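Local coordinates for protein Poly(Beta-D-mannuronate) lyase (PDB 7O79) that probably cleaves the poly(beta-D-mannuronate) of alginate, as a polysaccharide lyase of family 6, at residues 268-274 / 321-327. Sequence-based numbering, arbitrary orientation.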
ATOM      1  N   VAL A 268      -5.261 -13.147   6.637  1.00 22.86           N
ATOM      2  CA  VAL A 268      -5.516 -13.796   7.927  1.00 23.77           C
ATOM      3  C   VAL A 268      -5.493 -12.764   9.044  1.00 22.15           C
ATOM      4  O   VAL A 268      -4.692 -11.824   9.023  1.00 21.17           O
ATOM      5  CB  VAL A 268      -4.482 -14.909   8.217  1.00 25.94           C
ATOM      6  CG1 VAL A 268      -4.909 -15.727   9.429  1.00 29.08           C
ATOM      7  CG2 VAL A 268      -4.320 -15.823   6.990  1.00 23.02           C
ATOM      8  N   ASN A 269      -6.374 -12.956  10.039  1.00 25.66           N
ATOM      9  CA  ASN A 269      -6.377 -12.180  11.281  1.00 24.34           C
ATOM     10  C   ASN A 269      -6.606 -10.690  11.062  1.00 24.37           C
ATOM     11  O   ASN A 269      -6.105  -9.864  11.831  1.00 23.70           O
ATOM     12  CB  ASN A 269      -5.091 -12.412  12.078  1.00 29.18           C
ATOM     13  CG  ASN A 269      -5.007 -13.825  12.625  1.00 35.29           C
ATOM     14  OD1 ASN A 269      -5.981 -14.331  13.185  1.00 30.50           O
ATOM     15  ND2 ASN A 269      -3.859 -14.473  12.452  1.00 31.38           N
ATOM     16  N   ASN A 270      -7.392 -10.331  10.049  1.00 21.04           N
ATOM     17  CA  ASN A 270      -7.782  -8.942   9.828  1.00 22.47           C
ATOM     18  C   ASN A 270      -9.122  -8.637  10.492  1.00 21.13           C
ATOM     19  O   ASN A 270     -10.047  -9.449  10.462  1.00 22.95           O
ATOM     20  CB  ASN A 270      -7.850  -8.629   8.327  1.00 21.62           C
ATOM     21  CG  ASN A 270      -6.516  -8.902   7.625  1.00 21.49           C
ATOM     22  OD1 ASN A 270      -5.553  -8.163   7.816  1.00 21.41           O
ATOM     23  ND2 ASN A 270      -6.448  -9.986   6.862  1.00 19.79           N
ATOM     24  N   TYR A 271      -9.223  -7.451  11.078  1.00 22.67           N
ATOM     25  CA  TYR A 271     -10.447  -6.980  11.724  1.00 25.58           C
ATOM     26  C   TYR A 271     -10.993  -5.779  10.957  1.00 22.72           C
ATOM     27  O   TYR A 271     -10.381  -4.704  10.964  1.00 26.11           O
ATOM     28  CB  TYR A 271     -10.165  -6.618  13.174  1.00 22.17           C
ATOM     29  CG  TYR A 271     -11.398  -6.292  13.979  1.00 25.26           C
ATOM     30  CD1 TYR A 271     -12.085  -7.298  14.643  1.00 24.40           C
ATOM     31  CD2 TYR A 271     -11.838  -4.988  14.127  1.00 28.85           C
ATOM     32  CE1 TYR A 271     -13.192  -7.028  15.400  1.00 31.20           C
ATOM     33  CE2 TYR A 271     -12.956  -4.700  14.893  1.00 30.81           C
ATOM     34  CZ  TYR A 271     -13.630  -5.734  15.521  1.00 26.65           C
ATOM     35  OH  TYR A 271     -14.736  -5.493  16.285  1.00 30.52           O
ATOM     36  N   VAL A 272     -12.141  -5.956  10.308  1.00 24.25           N
ATOM     37  CA  VAL A 272     -12.769  -4.919   9.491  1.00 23.16           C
ATOM     38  C   VAL A 272     -14.158  -4.653  10.052  1.00 26.36           C
ATOM     39  O   VAL A 272     -14.937  -5.594  10.258  1.00 24.12           O
ATOM     40  CB  VAL A 272     -12.857  -5.339   8.008  1.00 24.76           C
ATOM     41  CG1 VAL A 272     -13.514  -4.250   7.170  1.00 22.44           C
ATOM     42  CG2 VAL A 272     -11.462  -5.677   7.473  1.00 22.08           C
ATOM     43  N   ARG A 273     -14.476  -3.380  10.288  1.00 24.59           N
ATOM     44  CA  ARG A 273     -15.813  -3.080  10.768  1.00 27.17           C
ATOM     45  C   ARG A 273     -16.244  -1.679  10.362  1.00 26.10           C
ATOM     46  O   ARG A 273     -15.422  -0.773  10.197  1.00 24.72           O
ATOM     47  CB  ARG A 273     -15.906  -3.280  12.284  1.00 26.98           C
ATOM     48  CG  ARG A 273     -15.029  -2.368  13.121  1.00 28.35           C
ATOM     49  CD  ARG A 273     -15.574  -2.282  14.553  1.00 30.94           C
ATOM     50  NE  ARG A 273     -17.003  -1.994  14.533  1.00 29.47           N
ATOM     51  CZ  ARG A 273     -17.961  -2.770  15.041  1.00 35.06           C
ATOM     52  NH1 ARG A 273     -17.659  -3.920  15.636  1.00 34.45           N
ATOM     53  NH2 ARG A 273     -19.239  -2.382  14.944  1.00 32.44           N
ATOM     54  N   ASP A 274     -17.558  -1.532  10.169  1.00 25.66           N
ATOM     55  CA  ASP A 274     -18.194  -0.236   9.894  1.00 24.24           C
ATOM     56  C   ASP A 274     -17.638   0.375   8.615  1.00 26.53           C
ATOM     57  O   ASP A 274     -17.359   1.573   8.537  1.00 25.18           O
ATOM     58  CB  ASP A 274     -18.050   0.747  11.063  1.00 25.47           C
ATOM     59  CG  ASP A 274     -18.274   0.100  12.428  1.00 27.88           C
ATOM     60  OD1 ASP A 274     -19.264  -0.632  12.593  1.00 28.13           O
ATOM     61  OD2 ASP A 274     -17.486   0.366  13.361  1.00 28.65           O
ATOM     62  N   VAL A 321      -8.657 -16.730   6.046  1.00 20.58           N
ATOM     63  CA  VAL A 321      -9.037 -17.441   7.269  1.00 23.41           C
ATOM     64  C   VAL A 321      -8.948 -16.517   8.475  1.00 23.86           C
ATOM     65  O   VAL A 321      -8.121 -15.598   8.521  1.00 20.86           O
ATOM     66  CB  VAL A 321      -8.143 -18.701   7.488  1.00 25.04           C
ATOM     67  CG1 VAL A 321      -8.562 -19.466   8.723  1.00 29.81           C
ATOM     68  CG2 VAL A 321      -8.270 -19.638   6.313  1.00 24.42           C
ATOM     69  N   ASN A 322      -9.816 -16.767   9.464  1.00 21.74           N
ATOM     70  CA  ASN A 322      -9.730 -16.104  10.768  1.00 23.47           C
ATOM     71  C   ASN A 322      -9.756 -14.590  10.658  1.00 24.24           C
ATOM     72  O   ASN A 322      -9.005 -13.894  11.348  1.00 23.12           O
ATOM     73  CB  ASN A 322      -8.486 -16.542  11.530  1.00 27.34           C
ATOM     74  CG  ASN A 322      -8.576 -17.969  11.987  1.00 32.28           C
ATOM     75  OD1 ASN A 322      -7.783 -18.811  11.584  1.00 32.67           O
ATOM     76  ND2 ASN A 322      -9.554 -18.249  12.848  1.00 32.84           N
ATOM     77  N   ASN A 323     -10.606 -14.075   9.775  1.00 21.40           N
ATOM     78  CA  ASN A 323     -10.846 -12.643   9.685  1.00 22.08           C
ATOM     79  C   ASN A 323     -12.200 -12.309  10.296  1.00 23.13           C
ATOM     80  O   ASN A 323     -13.059 -13.174  10.470  1.00 21.57           O
ATOM     81  CB  ASN A 323     -10.800 -12.164   8.227  1.00 20.87           C
ATOM     82  CG  ASN A 323      -9.464 -12.468   7.541  1.00 21.98           C
ATOM     83  OD1 ASN A 323      -8.464 -11.781   7.779  1.00 21.78           O
ATOM     84  ND2 ASN A 323      -9.447 -13.490   6.677  1.00 19.79           N
ATOM     85  N   THR A 324     -12.388 -11.030  10.608  1.00 21.23           N
ATOM     86  CA  THR A 324     -13.657 -10.549  11.137  1.00 21.58           C
ATOM     87  C   THR A 324     -14.121  -9.368  10.299  1.00 21.14           C
ATOM     88  O   THR A 324     -13.360  -8.416  10.098  1.00 22.86           O
ATOM     89  CB  THR A 324     -13.505 -10.168  12.609  1.00 24.24           C
ATOM     90  OG1 THR A 324     -13.125 -11.339  13.339  1.00 23.32           O
ATOM     91  CG2 THR A 324     -14.789  -9.597  13.173  1.00 23.01           C
ATOM     92  N   PHE A 325     -15.351  -9.456   9.789  1.00 19.97           N
ATOM     93  CA  PHE A 325     -15.977  -8.405   8.981  1.00 22.77           C
ATOM     94  C   PHE A 325     -17.327  -8.034   9.599  1.00 20.30           C
ATOM     95  O   PHE A 325     -18.335  -8.699   9.337  1.00 24.41           O
ATOM     96  CB  PHE A 325     -16.167  -8.861   7.529  1.00 22.32           C
ATOM     97  CG  PHE A 325     -14.937  -9.472   6.909  1.00 21.90           C
ATOM     98  CD1 PHE A 325     -13.880  -8.664   6.476  1.00 22.27           C
ATOM     99  CD2 PHE A 325     -14.836 -10.845   6.751  1.00 20.02           C
ATOM    100  CE1 PHE A 325     -12.731  -9.228   5.898  1.00 24.40           C
ATOM    101  CE2 PHE A 325     -13.681 -11.416   6.179  1.00 21.56           C
ATOM    102  CZ  PHE A 325     -12.633 -10.610   5.765  1.00 20.19           C
ATOM    103  N   LEU A 326     -17.391  -6.949  10.360  1.00 21.53           N
ATOM    104  CA  LEU A 326     -18.614  -6.647  11.097  1.00 24.05           C
ATOM    105  C   LEU A 326     -19.245  -5.341  10.643  1.00 23.00           C
ATOM    106  O   LEU A 326     -18.547  -4.358  10.387  1.00 22.68           O
ATOM    107  CB  LEU A 326     -18.359  -6.599  12.607  1.00 23.56           C
ATOM    108  CG  LEU A 326     -17.981  -7.948  13.228  1.00 25.81           C
ATOM    109  CD1 LEU A 326     -17.352  -7.742  14.613  1.00 31.84           C
ATOM    110  CD2 LEU A 326     -19.165  -8.877  13.286  1.00 25.09           C
ATOM    111  N   ASN A 327     -20.577  -5.339  10.549  1.00 22.26           N
ATOM    112  CA  ASN A 327     -21.331  -4.103  10.293  1.00 22.08           C
ATOM    113  C   ASN A 327     -20.910  -3.465   8.971  1.00 22.10           C
ATOM    114  O   ASN A 327     -20.793  -2.245   8.859  1.00 23.68           O
ATOM    115  CB  ASN A 327     -21.180  -3.125  11.468  1.00 25.00           C
ATOM    116  CG  ASN A 327     -22.140  -1.935  11.399  1.00 26.19           C
ATOM    117  OD1 ASN A 327     -23.283  -2.043  10.934  1.00 26.01           O
ATOM    118  ND2 ASN A 327     -21.674  -0.795  11.886  1.00 23.73           N
TER
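Asn270 and Asn323 lie side by side, pointing the same way, their amide planes only 5° apart, and OD1 of Asn323 takes two bonds from its neighbour: backbone N of Asn270 at 2.9 Å and, from the opposite face of its plane, ND2 of Asn270 at 2.9 Å. Asparagine suits this buried turn because one amide can both accept and donate; ND2 of Asn323 goes on to Val267 O, and OD1 of Asn270 is held by Asn245, one coil back. Such an asparagine ladder is a recurrent feature of right-handed parallel beta-helices, the fold of the chondroitinase B family, in which strands 266-273 and 319-328 belong to successive coils. Their backbones pair in parallel, with Val272 N giving to Thr324 O (2.8 Å) and Leu326 N to Val272 O (2.8 Å). On the inner face, Phe325 sets CD1 3.8 Å from CB of the beta-branched Val272, in close apolar packing. The other face is less enclosed. There Tyr271, its ring swung anti to the backbone N (chi1 -172°), leans CE1 on the methyl CG2 of Thr324 (3.8 Å), while the partly exposed Arg273 lays a guanidinium face over Leu326 CB. Side-on, Arg273 grips Asp274, with NE 2.7 Å from OD2; OD1 of Asp274 accepts both Arg273 NH2 and, on its anti side, Asn327 ND2, though the latter bond is modelled unusually short and its detail is doubtful. With an alanine here instead of Asp274, the guanidinium would probably lose this carboxylate, with its bonds to NE and NH2, and Asn327 ND2 this acceptor.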